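PDB 6Z16: multisubunit Na+/H+ antiporter, A subunit from Anoxybacillus flavithermus, which forms part of a membrane-embedded multisubunit antiporter and probably contributes to exchanging sodium ions for protons across the cell membrane. Local coordinates for residues Thr30-Met35 and Ala87-Ile92; Ser98-Val103 and Leu155-Ile160; Ser172-Ile177 and Tyr188-Ser193; Gly336-Leu341 and Leu364-His369. One frame throughout, in Å; residues are numbered along the deposited sequence.

Contact 1 of 4, residues Thr30-Met35 and Ala87-Ile92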
# COMPACT_ATOMS: atom_id res chain seq x y z
N THR A 30 46.96 88.03 16.84
CA THR A 30 47.60 88.27 18.14
C THR A 30 46.58 88.71 19.21
O THR A 30 46.87 88.67 20.41
CB THR A 30 48.76 89.28 17.99
OG1 THR A 30 49.52 88.95 16.83
CG2 THR A 30 49.73 89.22 19.16
N LEU A 31 45.35 89.02 18.81
CA LEU A 31 44.30 89.25 19.79
C LEU A 31 43.41 88.03 19.96
O LEU A 31 42.65 87.97 20.94
CB LEU A 31 43.46 90.48 19.41
CG LEU A 31 42.58 90.57 18.16
CD1 LEU A 31 41.15 90.16 18.46
CD2 LEU A 31 42.61 91.98 17.59
N HIS A 32 43.48 87.07 19.04
CA HIS A 32 42.82 85.79 19.23
C HIS A 32 43.45 85.02 20.38
O HIS A 32 42.76 84.26 21.07
CB HIS A 32 42.88 84.97 17.95
CG HIS A 32 42.14 85.58 16.80
ND1 HIS A 32 42.21 85.07 15.52
CD2 HIS A 32 41.31 86.65 16.74
CE1 HIS A 32 41.46 85.81 14.72
NE2 HIS A 32 40.91 86.77 15.43
N ILE A 33 44.75 85.20 20.59
CA ILE A 33 45.46 84.57 21.69
C ILE A 33 45.48 85.53 22.88
O ILE A 33 46.22 85.32 23.85
CB ILE A 33 46.88 84.13 21.27
CG1 ILE A 33 47.67 85.26 20.59
CG2 ILE A 33 46.81 82.93 20.35
CD1 ILE A 33 48.61 86.03 21.50
N ALA A 34 44.68 86.59 22.80
CA ALA A 34 44.43 87.47 23.93
C ALA A 34 43.03 87.30 24.51
O ALA A 34 42.86 87.42 25.72
CB ALA A 34 44.63 88.93 23.52
N MET A 35 42.04 87.03 23.66
CA MET A 35 40.69 86.79 24.15
C MET A 35 40.57 85.42 24.80
O MET A 35 39.85 85.26 25.79
CB MET A 35 39.69 86.91 23.01
CG MET A 35 39.52 88.31 22.46
SD MET A 35 38.39 88.31 21.05
CE MET A 35 36.85 87.88 21.86
N ALA A 87 38.77 91.90 13.76
CA ALA A 87 39.26 90.53 13.68
C ALA A 87 38.08 89.58 13.62
O ALA A 87 36.98 89.90 14.08
CB ALA A 87 40.17 90.19 14.87
N THR A 88 38.32 88.39 13.06
CA THR A 88 37.24 87.45 12.78
C THR A 88 37.73 86.03 12.98
O THR A 88 38.80 85.67 12.47
CB THR A 88 36.72 87.64 11.34
OG1 THR A 88 36.29 88.99 11.15
CG2 THR A 88 35.56 86.72 11.05
N MET A 89 36.97 85.22 13.71
CA MET A 89 37.23 83.78 13.83
C MET A 89 35.92 83.03 13.65
O MET A 89 35.08 83.02 14.56
CB MET A 89 37.84 83.44 15.18
CG MET A 89 38.17 81.97 15.34
SD MET A 89 38.89 81.55 16.94
CE MET A 89 40.53 82.24 16.78
N PRO A 90 35.69 82.40 12.49
CA PRO A 90 34.36 81.83 12.21
C PRO A 90 34.09 80.59 13.04
O PRO A 90 34.99 79.80 13.32
CB PRO A 90 34.44 81.50 10.72
CG PRO A 90 35.88 81.24 10.47
CD PRO A 90 36.63 82.18 11.38
N TRP A 91 32.83 80.43 13.47
CA TRP A 91 32.49 79.29 14.31
C TRP A 91 31.46 78.38 13.67
O TRP A 91 31.64 77.16 13.65
CB TRP A 91 32.01 79.78 15.68
CG TRP A 91 31.66 78.69 16.60
CD1 TRP A 91 32.41 77.61 16.90
CD2 TRP A 91 30.50 78.61 17.44
NE1 TRP A 91 31.78 76.83 17.83
CE2 TRP A 91 30.60 77.43 18.19
CE3 TRP A 91 29.38 79.42 17.62
CZ2 TRP A 91 29.63 77.03 19.09
CZ3 TRP A 91 28.41 79.02 18.52
CH2 TRP A 91 28.54 77.84 19.24
N ILE A 92 30.36 78.94 13.16
CA ILE A 92 29.42 78.19 12.33
C ILE A 92 29.20 79.04 11.08
O ILE A 92 28.29 79.87 11.06
CB ILE A 92 28.09 77.92 13.05
CG1 ILE A 92 28.31 77.23 14.39
CG2 ILE A 92 27.24 77.00 12.23
CD1 ILE A 92 27.10 77.25 15.26
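The imidazole of His32 overlaps three consecutive residues of the strand, Ala87, Thr88 and Met89, and takes the largest share of the buried surface. Its NE2 end reaches the methyl of Ala87, NE2 to CB 3.5 Å, and its CE1 comes to 3.5 Å from the carbonyl oxygen O of Thr88. On the ND1 side the terminal methyl of Met89 closes in, CE to ND1 3.5 Å. The thioether follows: SD of Met89 stands 5.3 Å from the centroid of the His32 ring and 21° off its normal, a distant Met-aromatic approach from above the face. Met89 gets there because its chain runs extended from the strand and then bends at the last torsion (chi3 -73°), which brings CE back beside ND1 and CG of the ring. Beside the histidine, Leu31 lays CD1 against the same Ala87 methyl, CD1 to CB 3.7 Å, so Ala87 CB sits between a leucine branch and the imidazole. Replacing His32 with an alanine would probably leave Met89 CE and Ala87 CB without the imidazole they pack against, and the methionine end freer to turn. The strand also pairs with strand 97-103 in an antiparallel hairpin, which has a classic beta bulge where Trp91 and Ile92 both face Ile97. Leu31 also touches Ala101 of that second strand. With no hydrogen bond crossing between residues 30-35 and 87-92, the start of the modelled chain is held against the hairpin by shape and dispersion around one polar ring.

Contact 2 of 4, residues Ser98-Val103 and Leu155-Ile160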
# COMPACT_ATOMS: atom_id res chain seq x y z
N SER A 98 30.14 83.99 13.82
CA SER A 98 31.57 84.08 14.03
C SER A 98 31.83 84.67 15.40
O SER A 98 30.93 85.21 16.05
CB SER A 98 32.23 84.93 12.94
OG SER A 98 32.06 84.33 11.67
N PHE A 99 33.06 84.53 15.87
CA PHE A 99 33.59 85.35 16.94
C PHE A 99 34.23 86.55 16.27
O PHE A 99 35.39 86.50 15.84
CB PHE A 99 34.58 84.59 17.80
CG PHE A 99 33.95 83.53 18.64
CD1 PHE A 99 33.31 83.85 19.82
CD2 PHE A 99 33.98 82.21 18.24
CE1 PHE A 99 32.73 82.88 20.59
CE2 PHE A 99 33.40 81.23 19.01
CZ PHE A 99 32.77 81.57 20.19
N ASP A 100 33.46 87.61 16.09
CA ASP A 100 34.04 88.84 15.61
C ASP A 100 34.62 89.62 16.79
O ASP A 100 34.27 89.39 17.95
CB ASP A 100 33.00 89.70 14.89
CG ASP A 100 32.49 89.06 13.63
OD1 ASP A 100 33.23 88.28 13.01
OD2 ASP A 100 31.34 89.36 13.24
N ALA A 101 35.53 90.53 16.47
CA ALA A 101 36.11 91.42 17.47
C ALA A 101 36.30 92.78 16.83
O ALA A 101 36.86 92.88 15.73
CB ALA A 101 37.43 90.88 18.01
N TYR A 102 35.83 93.81 17.51
CA TYR A 102 35.91 95.18 17.03
C TYR A 102 36.45 96.02 18.17
O TYR A 102 35.92 95.96 19.28
CB TYR A 102 34.54 95.69 16.59
CG TYR A 102 34.50 97.06 15.99
CD1 TYR A 102 34.89 97.28 14.68
CD2 TYR A 102 34.03 98.14 16.72
CE1 TYR A 102 34.83 98.53 14.11
CE2 TYR A 102 33.97 99.40 16.17
CZ TYR A 102 34.37 99.59 14.86
OH TYR A 102 34.31 100.85 14.31
N VAL A 103 37.50 96.78 17.90
CA VAL A 103 38.19 97.54 18.93
C VAL A 103 38.17 99.00 18.53
O VAL A 103 38.73 99.38 17.50
CB VAL A 103 39.63 97.04 19.14
CG1 VAL A 103 40.35 97.93 20.08
CG2 VAL A 103 39.61 95.63 19.70
N LEU A 155 34.80 93.14 23.89
CA LEU A 155 35.41 93.21 22.57
C LEU A 155 34.53 92.67 21.44
O LEU A 155 34.94 92.73 20.29
CB LEU A 155 36.73 92.45 22.57
CG LEU A 155 37.82 93.01 23.49
CD1 LEU A 155 38.98 92.05 23.56
CD2 LEU A 155 38.27 94.37 23.00
N SER A 156 33.33 92.17 21.74
CA SER A 156 32.57 91.40 20.77
C SER A 156 31.79 92.28 19.81
O SER A 156 31.21 93.30 20.19
CB SER A 156 31.61 90.44 21.46
OG SER A 156 30.89 89.68 20.52
N ASP A 157 31.76 91.86 18.55
CA ASP A 157 31.03 92.51 17.49
C ASP A 157 29.86 91.67 16.99
O ASP A 157 28.95 92.20 16.34
CB ASP A 157 32.00 92.84 16.35
CG ASP A 157 31.35 93.52 15.18
OD1 ASP A 157 30.98 94.69 15.32
OD2 ASP A 157 31.22 92.89 14.11
N HIS A 158 29.82 90.39 17.33
CA HIS A 158 28.72 89.51 16.99
C HIS A 158 27.77 89.43 18.17
O HIS A 158 28.20 89.45 19.32
CB HIS A 158 29.26 88.12 16.65
CG HIS A 158 28.25 87.20 16.05
ND1 HIS A 158 27.92 87.24 14.72
CD2 HIS A 158 27.48 86.23 16.61
CE1 HIS A 158 27.01 86.31 14.47
NE2 HIS A 158 26.72 85.70 15.60
N LEU A 159 26.47 89.34 17.88
CA LEU A 159 25.47 89.37 18.95
C LEU A 159 25.38 88.06 19.71
O LEU A 159 25.23 88.06 20.94
CB LEU A 159 24.10 89.75 18.37
CG LEU A 159 23.93 91.20 17.93
CD1 LEU A 159 22.62 91.42 17.21
CD2 LEU A 159 24.02 92.11 19.13
N ILE A 160 25.47 86.92 19.01
CA ILE A 160 25.39 85.62 19.68
C ILE A 160 26.66 85.35 20.48
O ILE A 160 26.61 84.79 21.58
CB ILE A 160 25.06 84.51 18.66
CG1 ILE A 160 23.58 84.54 18.29
CG2 ILE A 160 25.40 83.12 19.16
CD1 ILE A 160 23.23 85.38 17.09
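Asp100, Leu155 and Asp157 have the largest shares of the buried surface, about half between them, one from the strand and two from the connection between helices 136-155 and 159-177. The backbone of Leu155 supplies the one hydrogen bond across the contact: Tyr102 N donates to Leu155 O at 3.1 Å, fairly straight at 161°, and Ala101 CA adds a CA-H...O contact of 3.3 Å to that same Leu155 O. Beyond it the Leu155 side chain runs alongside Val103, CD2 to CG2 3.8 Å, both pointing the same way. Asp157 enters on the face of the strand that holds Asp100 and Tyr102, and its CB packs on Asp100 CB at 3.6 Å. With CG anti to the backbone N (chi1 180°), its carboxylate is set beside that of Asp100; the two planes are 42° apart, a proximity of like charges that Arg221, touching Asp157, may ease. With a glycine at Asp157, a gap would probably open beside the CB atoms of Asp100 and Tyr102, and Arg221 would lose a carboxylate neighbour. His158, the N-cap residue of helix 159-177, lays one ring face over Ser98 O, with Asp100 OD2 near its edge. Thus the connection between helices 136-155 and 159-177 rests on strand 97-103, which pairs in turn with strand 85-90, while helix 220-223 touches Asp157 and Tyr102 through Arg221.

Contact 3 of 4, residues Ser172-Ile177 and Tyr188-Ser193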
# COMPACT_ATOMS: atom_id res chain seq x y z
N SER A 172 30.16 82.33 35.93
CA SER A 172 31.38 82.49 36.72
C SER A 172 31.15 83.36 37.95
O SER A 172 31.71 83.09 39.02
CB SER A 172 32.48 83.07 35.84
OG SER A 172 32.10 84.33 35.34
N SER A 173 30.29 84.38 37.83
CA SER A 173 29.95 85.18 39.00
C SER A 173 29.11 84.41 40.00
O SER A 173 29.28 84.57 41.21
CB SER A 173 29.21 86.44 38.55
OG SER A 173 27.99 86.11 37.91
N PHE A 174 28.18 83.57 39.51
CA PHE A 174 27.45 82.64 40.36
C PHE A 174 28.38 81.72 41.14
O PHE A 174 28.13 81.42 42.31
CB PHE A 174 26.48 81.82 39.51
CG PHE A 174 25.91 80.62 40.21
CD1 PHE A 174 24.96 80.78 41.20
CD2 PHE A 174 26.32 79.35 39.87
CE1 PHE A 174 24.43 79.67 41.85
CE2 PHE A 174 25.81 78.24 40.52
CZ PHE A 174 24.86 78.41 41.51
N LEU A 175 29.46 81.27 40.50
CA LEU A 175 30.43 80.43 41.19
C LEU A 175 31.23 81.23 42.23
O LEU A 175 31.52 80.72 43.31
CB LEU A 175 31.37 79.78 40.18
CG LEU A 175 30.74 78.72 39.30
CD1 LEU A 175 31.68 78.34 38.19
CD2 LEU A 175 30.42 77.52 40.16
N LEU A 176 31.58 82.47 41.90
CA LEU A 176 32.41 83.27 42.80
C LEU A 176 31.66 83.76 44.03
O LEU A 176 32.28 83.92 45.09
CB LEU A 176 33.00 84.46 42.04
CG LEU A 176 34.20 84.16 41.17
CD1 LEU A 176 34.50 85.32 40.27
CD2 LEU A 176 35.37 83.90 42.08
N ILE A 177 30.36 84.01 43.92
CA ILE A 177 29.60 84.48 45.08
C ILE A 177 29.45 83.38 46.14
O ILE A 177 29.53 83.65 47.34
CB ILE A 177 28.23 85.03 44.62
CG1 ILE A 177 28.44 86.29 43.79
CG2 ILE A 177 27.34 85.39 45.78
CD1 ILE A 177 27.23 86.73 43.04
N TYR A 188 22.08 81.30 49.38
CA TYR A 188 20.91 82.14 49.10
C TYR A 188 21.26 83.29 48.15
O TYR A 188 20.54 83.56 47.18
CB TYR A 188 20.31 82.71 50.38
CG TYR A 188 19.64 81.73 51.31
CD1 TYR A 188 18.46 81.09 50.94
CD2 TYR A 188 20.12 81.50 52.59
CE1 TYR A 188 17.83 80.20 51.80
CE2 TYR A 188 19.50 80.62 53.45
CZ TYR A 188 18.35 79.98 53.05
OH TYR A 188 17.73 79.11 53.91
N GLY A 189 22.39 83.96 48.42
CA GLY A 189 22.81 85.06 47.57
C GLY A 189 23.15 84.62 46.16
O GLY A 189 22.80 85.29 45.19
N ALA A 190 23.82 83.47 46.03
CA ALA A 190 24.17 82.95 44.72
C ALA A 190 22.93 82.54 43.93
O ALA A 190 22.84 82.81 42.73
CB ALA A 190 25.11 81.76 44.86
N GLN A 191 21.95 81.93 44.61
CA GLN A 191 20.72 81.51 43.96
C GLN A 191 19.92 82.71 43.46
O GLN A 191 19.46 82.72 42.31
CB GLN A 191 19.89 80.69 44.94
CG GLN A 191 18.65 80.07 44.36
CD GLN A 191 17.92 79.23 45.36
OE1 GLN A 191 18.32 79.15 46.52
NE2 GLN A 191 16.85 78.58 44.93
N LYS A 192 19.80 83.75 44.29
CA LYS A 192 19.02 84.92 43.91
C LYS A 192 19.70 85.70 42.78
O LYS A 192 19.03 86.11 41.82
CB LYS A 192 18.79 85.80 45.13
CG LYS A 192 17.97 87.04 44.88
CD LYS A 192 17.46 87.62 46.17
CE LYS A 192 18.56 88.25 46.98
NZ LYS A 192 18.02 88.89 48.20
N SER A 193 21.02 85.89 42.87
CA SER A 193 21.75 86.59 41.83
C SER A 193 21.72 85.83 40.51
O SER A 193 21.58 86.43 39.44
CB SER A 193 23.19 86.82 42.27
OG SER A 193 23.87 85.59 42.45
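Helix segments 172-177 and 188-193 run nearly antiparallel, 164° between their directions, with axes 8.8 Å apart and Phe174 and Ala190 the nearest pair of CA atoms. Phe174 leaves its helix with CG anti to the backbone N (chi1 167°), and this carries the ring across toward the partner helix. The ring meets Ala190 along its edge: CD1 of Phe174 lies 3.3 Å from Ala190 O, near the ring plane, while CE1 packs on Ala190 CB at 3.7 Å. One turn further along, Ile177 uses two branches. Its CG2 lies over the backbone, 4.0 Å from Ala190 N, where Gly189 brings no side chain of its own, and its CD1 extends to Ser193 OG at 3.6 Å. Together these helices form a helical hairpin, consecutive transmembrane helices 159-177 and 184-214 joined by a short connection, within the Mrp antiporter family region shared with complex I. Gly189, Ala190 and Ser193 give the second helix a small-residue face, so Phe174 and Ile177 can lie close to its backbone. The Ser193 hydroxyl stays within its own helix, OG 3.0 Å from both Gly189 O and Ala190 O, and leaves its methylene and oxygen to pack against the isoleucine. Phe174 is also covered from outside the chain, where its ring meets Trp431 of a neighbouring antiporter subunit.

Contact 4 of 4, residues Gly336-Leu341 and Leu364-His369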
# COMPACT_ATOMS: atom_id res chain seq x y z
N GLY A 336 23.09 104.14 38.65
CA GLY A 336 21.92 104.87 38.21
C GLY A 336 22.25 106.25 37.67
O GLY A 336 21.65 106.71 36.70
N LEU A 337 23.24 106.90 38.29
CA LEU A 337 23.70 108.20 37.80
C LEU A 337 24.29 108.08 36.39
O LEU A 337 23.96 108.88 35.50
CB LEU A 337 24.74 108.75 38.78
CG LEU A 337 25.18 110.22 38.76
CD1 LEU A 337 25.57 110.59 40.17
CD2 LEU A 337 26.34 110.47 37.83
N ILE A 338 25.14 107.07 36.18
CA ILE A 338 25.78 106.86 34.88
C ILE A 338 24.74 106.55 33.80
O ILE A 338 24.80 107.10 32.70
CB ILE A 338 26.83 105.74 34.98
CG1 ILE A 338 27.96 106.13 35.93
CG2 ILE A 338 27.43 105.43 33.62
CD1 ILE A 338 28.83 104.98 36.35
N THR A 339 23.74 105.73 34.12
CA THR A 339 22.78 105.40 33.08
C THR A 339 21.79 106.54 32.81
O THR A 339 21.35 106.70 31.67
CB THR A 339 22.06 104.09 33.39
OG1 THR A 339 21.18 103.76 32.31
CG2 THR A 339 21.27 104.15 34.64
N SER A 340 21.47 107.38 33.81
CA SER A 340 20.66 108.56 33.52
C SER A 340 21.39 109.54 32.61
O SER A 340 20.79 110.14 31.70
CB SER A 340 20.25 109.24 34.83
OG SER A 340 21.38 109.77 35.48
N LEU A 341 22.70 109.71 32.83
CA LEU A 341 23.50 110.51 31.91
C LEU A 341 23.57 109.88 30.52
O LEU A 341 23.59 110.61 29.52
CB LEU A 341 24.90 110.72 32.46
CG LEU A 341 24.96 111.69 33.63
CD1 LEU A 341 26.34 111.67 34.25
CD2 LEU A 341 24.62 113.08 33.14
N LEU A 364 30.01 112.61 27.83
CA LEU A 364 31.34 112.73 28.40
C LEU A 364 31.29 112.57 29.91
O LEU A 364 32.05 111.76 30.47
CB LEU A 364 31.95 114.07 28.00
CG LEU A 364 33.39 114.39 28.40
CD1 LEU A 364 34.34 113.37 27.81
CD2 LEU A 364 33.72 115.77 27.89
N ALA A 365 30.28 113.19 30.53
CA ALA A 365 30.09 113.11 31.98
C ALA A 365 29.93 111.67 32.42
O ALA A 365 30.68 111.20 33.28
CB ALA A 365 28.88 113.93 32.39
N ALA A 366 29.07 110.94 31.68
CA ALA A 366 28.81 109.53 31.97
C ALA A 366 30.09 108.73 31.92
O ALA A 366 30.50 108.15 32.93
CB ALA A 366 27.80 108.97 30.98
N ILE A 367 30.83 108.89 30.81
CA ILE A 367 32.01 108.08 30.58
C ILE A 367 33.07 108.42 31.60
O ILE A 367 33.67 107.52 32.20
CB ILE A 367 32.50 108.27 29.13
CG1 ILE A 367 31.46 107.72 28.17
CG2 ILE A 367 33.81 107.58 28.91
CD1 ILE A 367 31.74 108.02 26.74
N PHE A 368 33.15 109.72 31.96
CA PHE A 368 34.13 110.16 32.94
C PHE A 368 33.85 109.51 34.27
O PHE A 368 34.69 108.76 34.79
CB PHE A 368 34.11 111.68 33.06
CG PHE A 368 35.09 112.23 34.05
CD1 PHE A 368 36.43 112.29 33.74
CD2 PHE A 368 34.67 112.69 35.28
CE1 PHE A 368 37.35 112.78 34.64
CE2 PHE A 368 35.57 113.18 36.19
CZ PHE A 368 36.92 113.23 35.87
N HIS A 369 32.59 109.62 34.72
CA HIS A 369 32.24 109.08 36.02
C HIS A 369 32.30 107.57 36.00
O HIS A 369 32.69 106.97 37.01
CB HIS A 369 30.87 109.57 36.47
CG HIS A 369 30.54 109.21 37.88
ND1 HIS A 369 31.12 109.83 38.97
CD2 HIS A 369 29.72 108.27 38.39
CE1 HIS A 369 30.65 109.30 40.08
NE2 HIS A 369 29.80 108.35 39.76
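Leu341 packs on Ala366, whose methyl also lies near the carbonyl of Ile338, in one close part of this contact: CB of Leu341 meets CB of Ala366 at 3.7 Å, and Ile338 O stands 3.9 Å from that Ala366 CB. The CD1 branch of Leu341 then continues along the partner helix to Ala365 CB at 3.9 Å. Just as close is the meeting of Ile338 with His369, whose CG is anti to the backbone N (chi1 -172°), which carries the imidazole over toward Leu337 and Ile338. Ile338 CG1 comes to the ring's edge, in its plane, at 3.7 Å from CD2 of His369. Segments 336-341 and 364-369 belong to consecutive, nearly antiparallel transmembrane helices, 323-347 and 360-391, of the antiporter-type membrane domain related to complex I subunits; their directions differ by 154° and the segment axes approach to 8.5 Å. The looser part is Leu337, which has less surface covered: its CD2 stands over one face of the His369 ring and gets no closer than 4.1 Å to CD2 of the histidine. Both aliphatic chains meet the histidine at about a right angle. This side too is buried rather than open to solvent, and one ring nitrogen turns to another helix: His369 ND1 makes a weak hydrogen bond to Ser431 OG on helix 428-440. Phe435 of that helix also packs on Leu341.

Contact 1 lies at the surface and contacts 2, 3 and 4 are buried. Contacts 1 and 2 meet directly, using adjoining strands of one hairpin joined by backbone bonds between Met89 and Phe99 and between Ala87 and Ala101; their centres are 9 Å apart. Contact 3 shares helix 159-177 with contact 2, at its far end, about 27 Å away between centres. Contact 4 stands apart on later helices. Chemistry follows place: contact 2 alone has a hydrogen bond across it and brings two carboxylates together; contact 1 packs methyls and a thioether round an imidazole; contacts 3 and 4 set alanines against larger side chains, with a histidine joining in contact 4.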